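Long-range contact in glucosamine--fructose-6-phosphate aminotransferase [isomerizing] (PDB 3TBF), which probably makes glucosamine 6-phosphate from fructose 6-phosphate and glutamine, its C-terminal isomerase domain being built of two sugar-isomerase (SIS) folds: residues A[18-26]-A[203-214]. Sequence-based numbering, arbitrary orientation.
Sequences IYEQPEAVS and IRALVMGALKLD
In the isomerase part of this synthase, which is built of two SIS domains with parallel five-stranded sheets, helix 21-30, ahead of the first sheet in sequence, packs antiparallel against helix 203-211, which lies in sequence between the two sheets. The axes of segments 21-26 and 203-211 come within 8.8 Å at 163°. P22 is the knob: its ring sits in a hole formed by R204, V207, M208 and L211. CG of P22 lies 3.6 Å from V207 CG1 and 3.7 Å from L211 CD1, while the M208 selenomethionine, bent at chi2 and chi3, folds its CE back to the same ring. V25 CG1 meets I203 CG2 crosswise at 3.9 Å, next to V172 of helix 165-184. At the exposed side of the contact, R204 has CG trans to the backbone N and runs extended from CG to NE; together these carry one face of its guanidinium over P22 C and E23 CA, and NH1 gives a weak, bent bond to S26 OG (3.3 Å, 129° at the hydrogen). Where helix 13-19 gives way to helix 21-30, Q21 NE2 turns back to I18 O, 2.8 Å away in the carbonyl plane and on a lone pair; T168 and Q345 also bind this amide, tying the junction to helices 165-184 and 335-355. L211 splits its methyls: CD1 goes to P22, whereas CD2 touches I18 CG2 and makes a CH-pi contact over the centre of the Y19 ring. D214 ends the type I beta turn 211-214 and begins helix 214-221; its OD1 is hydrogen-bonded to H350 NE2. At the ring's edge, Y19 OH donates to the anti lone pair of D214 OD2 at 2.6 Å, with ring and carboxylate planes 47° apart.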
ATOM      1  N   ILE A  18       7.562 -25.753  -1.434  1.00 12.10           N
ATOM      2  CA  ILE A  18       7.136 -25.372  -0.116  1.00 12.32           C
ATOM      3  C   ILE A  18       7.890 -26.228   0.877  1.00 13.12           C
ATOM      4  O   ILE A  18       8.333 -25.723   1.901  1.00 13.50           O
ATOM      5  CB  ILE A  18       5.658 -25.579   0.054  1.00 12.15           C
ATOM      6  CG1 ILE A  18       4.902 -24.515  -0.720  1.00 13.65           C
ATOM      7  CG2 ILE A  18       5.300 -25.496   1.468  1.00 12.23           C
ATOM      8  CD1 ILE A  18       3.432 -24.777  -0.830  1.00 15.67           C
ATOM      9  N   TYR A  19       8.072 -27.505   0.545  1.00 13.48           N
ATOM     10  CA  TYR A  19       8.783 -28.424   1.436  1.00 14.93           C
ATOM     11  C   TYR A  19      10.283 -28.313   1.394  1.00 14.67           C
ATOM     12  O   TYR A  19      10.902 -28.901   2.235  1.00 15.86           O
ATOM     13  CB  TYR A  19       8.387 -29.874   1.206  1.00 14.61           C
ATOM     14  CG  TYR A  19       7.156 -30.235   1.976  1.00 15.56           C
ATOM     15  CD1 TYR A  19       5.905 -29.925   1.495  1.00 14.68           C
ATOM     16  CD2 TYR A  19       7.243 -30.903   3.181  1.00 15.36           C
ATOM     17  CE1 TYR A  19       4.760 -30.276   2.198  1.00 17.38           C
ATOM     18  CE2 TYR A  19       6.112 -31.271   3.880  1.00 16.41           C
ATOM     19  CZ  TYR A  19       4.862 -30.955   3.373  1.00 18.24           C
ATOM     20  OH  TYR A  19       3.714 -31.268   4.079  1.00 19.93           O
ATOM     21  N   GLU A  20      10.855 -27.548   0.460  1.00 14.13           N
ATOM     22  CA  GLU A  20      12.298 -27.291   0.472  1.00 14.17           C
ATOM     23  C   GLU A  20      12.662 -26.131   1.389  1.00 13.16           C
ATOM     24  O   GLU A  20      13.815 -25.807   1.576  1.00 11.16           O
ATOM     25  CB  GLU A  20      12.760 -26.900  -0.911  1.00 15.84           C
ATOM     26  CG  GLU A  20      12.985 -28.017  -1.896  1.00 21.59           C
ATOM     27  CD  GLU A  20      13.603 -27.487  -3.209  1.00 28.44           C
ATOM     28  OE1 GLU A  20      12.865 -26.959  -4.077  1.00 31.67           O
ATOM     29  OE2 GLU A  20      14.837 -27.583  -3.357  1.00 35.16           O
ATOM     30  N   GLN A  21      11.678 -25.458   1.961  1.00 13.23           N
ATOM     31  CA  GLN A  21      11.971 -24.204   2.637  1.00 13.02           C
ATOM     32  C   GLN A  21      12.841 -24.344   3.848  1.00 13.33           C
ATOM     33  O   GLN A  21      13.661 -23.521   4.111  1.00 13.72           O
ATOM     34  CB  GLN A  21      10.673 -23.440   2.950  1.00 13.70           C
ATOM     35  CG  GLN A  21      10.108 -22.819   1.702  1.00 12.19           C
ATOM     36  CD  GLN A  21       8.828 -22.144   1.911  1.00 15.04           C
ATOM     37  OE1 GLN A  21       8.695 -20.901   1.727  1.00 17.04           O
ATOM     38  NE2 GLN A  21       7.823 -22.939   2.212  1.00 14.18           N
ATOM     39  N   PRO A  22      12.679 -25.400   4.605  1.00 14.85           N
ATOM     40  CA  PRO A  22      13.618 -25.567   5.729  1.00 15.87           C
ATOM     41  C   PRO A  22      15.080 -25.672   5.308  1.00 15.50           C
ATOM     42  O   PRO A  22      15.923 -25.068   5.925  1.00 15.44           O
ATOM     43  CB  PRO A  22      13.151 -26.873   6.381  1.00 15.82           C
ATOM     44  CG  PRO A  22      11.719 -26.880   6.085  1.00 16.19           C
ATOM     45  CD  PRO A  22      11.632 -26.420   4.639  1.00 15.65           C
ATOM     46  N   GLU A  23      15.355 -26.426   4.263  1.00 16.42           N
ATOM     47  CA  GLU A  23      16.705 -26.493   3.673  1.00 17.75           C
ATOM     48  C   GLU A  23      17.104 -25.105   3.116  1.00 16.66           C
ATOM     49  O   GLU A  23      18.168 -24.561   3.412  1.00 18.42           O
ATOM     50  CB  GLU A  23      16.716 -27.580   2.572  1.00 18.22           C
ATOM     51  CG  GLU A  23      18.072 -27.881   1.958  1.00 24.91           C
ATOM     52  CD  GLU A  23      17.991 -28.708   0.635  1.00 33.33           C
ATOM     53  OE1 GLU A  23      16.905 -29.327   0.389  1.00 37.16           O
ATOM     54  OE2 GLU A  23      19.004 -28.709  -0.148  1.00 34.54           O
ATOM     55  N   ALA A  24      16.224 -24.510   2.346  1.00 14.49           N
ATOM     56  CA  ALA A  24      16.525 -23.233   1.701  1.00 14.25           C
ATOM     57  C   ALA A  24      16.805 -22.130   2.701  1.00 13.57           C
ATOM     58  O   ALA A  24      17.761 -21.361   2.571  1.00 13.36           O
ATOM     59  CB  ALA A  24      15.377 -22.817   0.791  1.00 12.91           C
ATOM     60  N   VAL A  25      15.950 -22.046   3.697  1.00 13.69           N
ATOM     61  CA  VAL A  25      16.152 -21.104   4.757  1.00 14.17           C
ATOM     62  C   VAL A  25      17.483 -21.293   5.425  1.00 15.46           C
ATOM     63  O   VAL A  25      18.296 -20.355   5.476  1.00 15.89           O
ATOM     64  CB  VAL A  25      15.022 -21.171   5.761  1.00 14.74           C
ATOM     65  CG1 VAL A  25      15.492 -20.753   7.107  1.00 15.75           C
ATOM     66  CG2 VAL A  25      13.906 -20.271   5.260  1.00 11.24           C
ATOM     67  N   SER A  26      17.773 -22.527   5.806  1.00 15.47           N
ATOM     68  CA  SER A  26      19.047 -22.811   6.449  1.00 16.23           C
ATOM     69  C   SER A  26      20.313 -22.639   5.541  1.00 15.29           C
ATOM     70  O   SER A  26      21.334 -22.135   5.999  1.00 13.07           O
ATOM     71  CB  SER A  26      18.964 -24.133   7.183  1.00 15.31           C
ATOM     72  OG  SER A  26      19.921 -24.953   6.699  1.00 22.78           O
ATOM     73  N   ILE A 203      14.731 -20.944  12.894  1.00 18.61           N
ATOM     74  CA  ILE A 203      13.653 -20.945  11.938  1.00 17.39           C
ATOM     75  C   ILE A 203      13.397 -22.301  11.276  1.00 17.61           C
ATOM     76  O   ILE A 203      12.256 -22.659  10.973  1.00 19.02           O
ATOM     77  CB  ILE A 203      13.830 -19.851  10.802  1.00 16.27           C
ATOM     78  CG1 ILE A 203      13.709 -18.443  11.400  1.00 16.69           C
ATOM     79  CG2 ILE A 203      12.730 -20.013   9.778  1.00 13.24           C
ATOM     80  CD1 ILE A 203      13.908 -17.258  10.419  1.00 10.92           C
ATOM     81  N   ARG A 204      14.450 -23.037  10.996  1.00 17.63           N
ATOM     82  CA  ARG A 204      14.310 -24.319  10.314  1.00 17.47           C
ATOM     83  C   ARG A 204      13.343 -25.272  11.024  1.00 17.43           C
ATOM     84  O   ARG A 204      12.417 -25.794  10.420  1.00 17.25           O
ATOM     85  CB  ARG A 204      15.665 -24.978  10.182  1.00 17.70           C
ATOM     86  CG  ARG A 204      15.559 -26.329   9.570  1.00 21.06           C
ATOM     87  CD  ARG A 204      16.883 -26.883   9.072  1.00 23.06           C
ATOM     88  NE  ARG A 204      16.632 -28.072   8.243  1.00 26.37           N
ATOM     89  CZ  ARG A 204      17.453 -28.546   7.310  1.00 27.93           C
ATOM     90  NH1 ARG A 204      18.602 -27.943   7.051  1.00 27.89           N
ATOM     91  NH2 ARG A 204      17.117 -29.637   6.645  1.00 29.97           N
ATOM     92  N   ALA A 205      13.546 -25.473  12.316  1.00 16.92           N
ATOM     93  CA  ALA A 205      12.649 -26.326  13.093  1.00 17.34           C
ATOM     94  C   ALA A 205      11.222 -25.782  13.094  1.00 17.13           C
ATOM     95  O   ALA A 205      10.249 -26.518  13.027  1.00 17.36           O
ATOM     96  CB  ALA A 205      13.168 -26.483  14.533  1.00 15.74           C
ATOM     97  N   LEU A 206      11.091 -24.476  13.179  1.00 17.46           N
ATOM     98  CA  LEU A 206       9.754 -23.893  13.293  1.00 17.17           C
ATOM     99  C   LEU A 206       9.021 -24.023  11.930  1.00 16.77           C
ATOM    100  O   LEU A 206       7.809 -24.258  11.868  1.00 17.09           O
ATOM    101  CB  LEU A 206       9.900 -22.477  13.749  1.00 16.93           C
ATOM    102  CG  LEU A 206      10.572 -22.324  15.121  1.00 19.58           C
ATOM    103  CD1 LEU A 206      10.674 -20.836  15.431  1.00 19.29           C
ATOM    104  CD2 LEU A 206       9.831 -23.064  16.246  1.00 19.04           C
ATOM    105  N   VAL A 207       9.778 -23.941  10.844  1.00 15.93           N
ATOM    106  CA  VAL A 207       9.188 -24.058   9.536  1.00 16.19           C
ATOM    107  C   VAL A 207       8.720 -25.480   9.336  1.00 17.34           C
ATOM    108  O   VAL A 207       7.637 -25.745   8.826  1.00 16.67           O
ATOM    109  CB  VAL A 207      10.169 -23.601   8.449  1.00 15.98           C
ATOM    110  CG1 VAL A 207       9.729 -24.062   7.044  1.00 14.28           C
ATOM    111  CG2 VAL A 207      10.343 -22.043   8.498  1.00 14.51           C
HETATM  112  N   MSE A 208       9.536 -26.413   9.783  1.00 18.99           N
HETATM  113  CA  MSE A 208       9.165 -27.811   9.697  1.00 19.81           C
HETATM  114  C   MSE A 208       7.878 -28.110  10.469  1.00 20.22           C
HETATM  115  O   MSE A 208       6.995 -28.798   9.948  1.00 20.61           O
HETATM  116  CB  MSE A 208      10.321 -28.660  10.172  1.00 20.44           C
HETATM  117  CG  MSE A 208      10.059 -30.122  10.066  1.00 22.83           C
HETATM  118 SE   MSE A 208      10.048 -30.710   8.189  0.60 25.70          SE
HETATM  119  CE  MSE A 208      11.944 -30.541   7.547  1.00 24.07           C
ATOM    120  N   GLY A 209       7.756 -27.567  11.682  1.00 20.37           N
ATOM    121  CA  GLY A 209       6.504 -27.629  12.463  1.00 19.62           C
ATOM    122  C   GLY A 209       5.317 -27.081  11.703  1.00 19.95           C
ATOM    123  O   GLY A 209       4.185 -27.604  11.781  1.00 20.06           O
ATOM    124  N   ALA A 210       5.568 -25.990  10.983  1.00 19.02           N
ATOM    125  CA  ALA A 210       4.516 -25.293  10.251  1.00 17.88           C
ATOM    126  C   ALA A 210       4.006 -26.241   9.167  1.00 17.70           C
ATOM    127  O   ALA A 210       2.817 -26.347   8.966  1.00 17.02           O
ATOM    128  CB  ALA A 210       5.059 -24.001   9.636  1.00 16.47           C
ATOM    129  N   LEU A 211       4.929 -26.933   8.503  1.00 16.60           N
ATOM    130  CA  LEU A 211       4.612 -27.894   7.451  1.00 17.41           C
ATOM    131  C   LEU A 211       3.758 -29.091   7.963  1.00 18.60           C
ATOM    132  O   LEU A 211       3.053 -29.767   7.204  1.00 18.39           O
ATOM    133  CB  LEU A 211       5.920 -28.424   6.846  1.00 16.48           C
ATOM    134  CG  LEU A 211       6.729 -27.425   6.010  1.00 16.78           C
ATOM    135  CD1 LEU A 211       8.174 -27.932   5.716  1.00 14.05           C
ATOM    136  CD2 LEU A 211       6.011 -27.126   4.739  1.00 10.48           C
ATOM    137  N   LYS A 212       3.791 -29.321   9.248  1.00 19.14           N
ATOM    138  CA  LYS A 212       2.896 -30.319   9.802  1.00 22.31           C
ATOM    139  C   LYS A 212       1.443 -30.004   9.653  1.00 23.32           C
ATOM    140  O   LYS A 212       0.634 -30.919   9.751  1.00 24.83           O
ATOM    141  CB  LYS A 212       3.137 -30.518  11.295  1.00 23.41           C
ATOM    142  CG  LYS A 212       3.818 -31.790  11.624  1.00 26.64           C
ATOM    143  CD  LYS A 212       5.238 -31.860  11.058  1.00 30.86           C
ATOM    144  CE  LYS A 212       6.175 -32.635  12.032  1.00 32.85           C
ATOM    145  NZ  LYS A 212       6.353 -34.019  11.615  1.00 32.42           N
ATOM    146  N   LEU A 213       1.096 -28.729   9.434  1.00 22.61           N
ATOM    147  CA  LEU A 213      -0.306 -28.357   9.333  1.00 22.42           C
ATOM    148  C   LEU A 213      -0.907 -28.703   7.981  1.00 21.96           C
ATOM    149  O   LEU A 213      -2.097 -28.454   7.732  1.00 21.82           O
ATOM    150  CB  LEU A 213      -0.478 -26.873   9.610  1.00 22.57           C
ATOM    151  CG  LEU A 213       0.050 -26.346  10.932  1.00 23.77           C
ATOM    152  CD1 LEU A 213      -0.291 -24.863  10.976  1.00 24.78           C
ATOM    153  CD2 LEU A 213      -0.575 -27.091  12.148  1.00 25.02           C
ATOM    154  N   ASP A 214      -0.085 -29.265   7.111  1.00 21.37           N
ATOM    155  CA  ASP A 214      -0.483 -29.587   5.730  1.00 21.94           C
ATOM    156  C   ASP A 214      -1.833 -30.305   5.652  1.00 23.67           C
ATOM    157  O   ASP A 214      -2.789 -29.813   5.027  1.00 24.15           O
ATOM    158  CB  ASP A 214       0.647 -30.380   5.082  1.00 21.09           C
ATOM    159  CG  ASP A 214       0.446 -30.667   3.617  1.00 22.44           C
ATOM    160  OD1 ASP A 214      -0.607 -30.445   3.062  1.00 23.21           O
ATOM    161  OD2 ASP A 214       1.386 -31.205   2.988  1.00 31.32           O
TER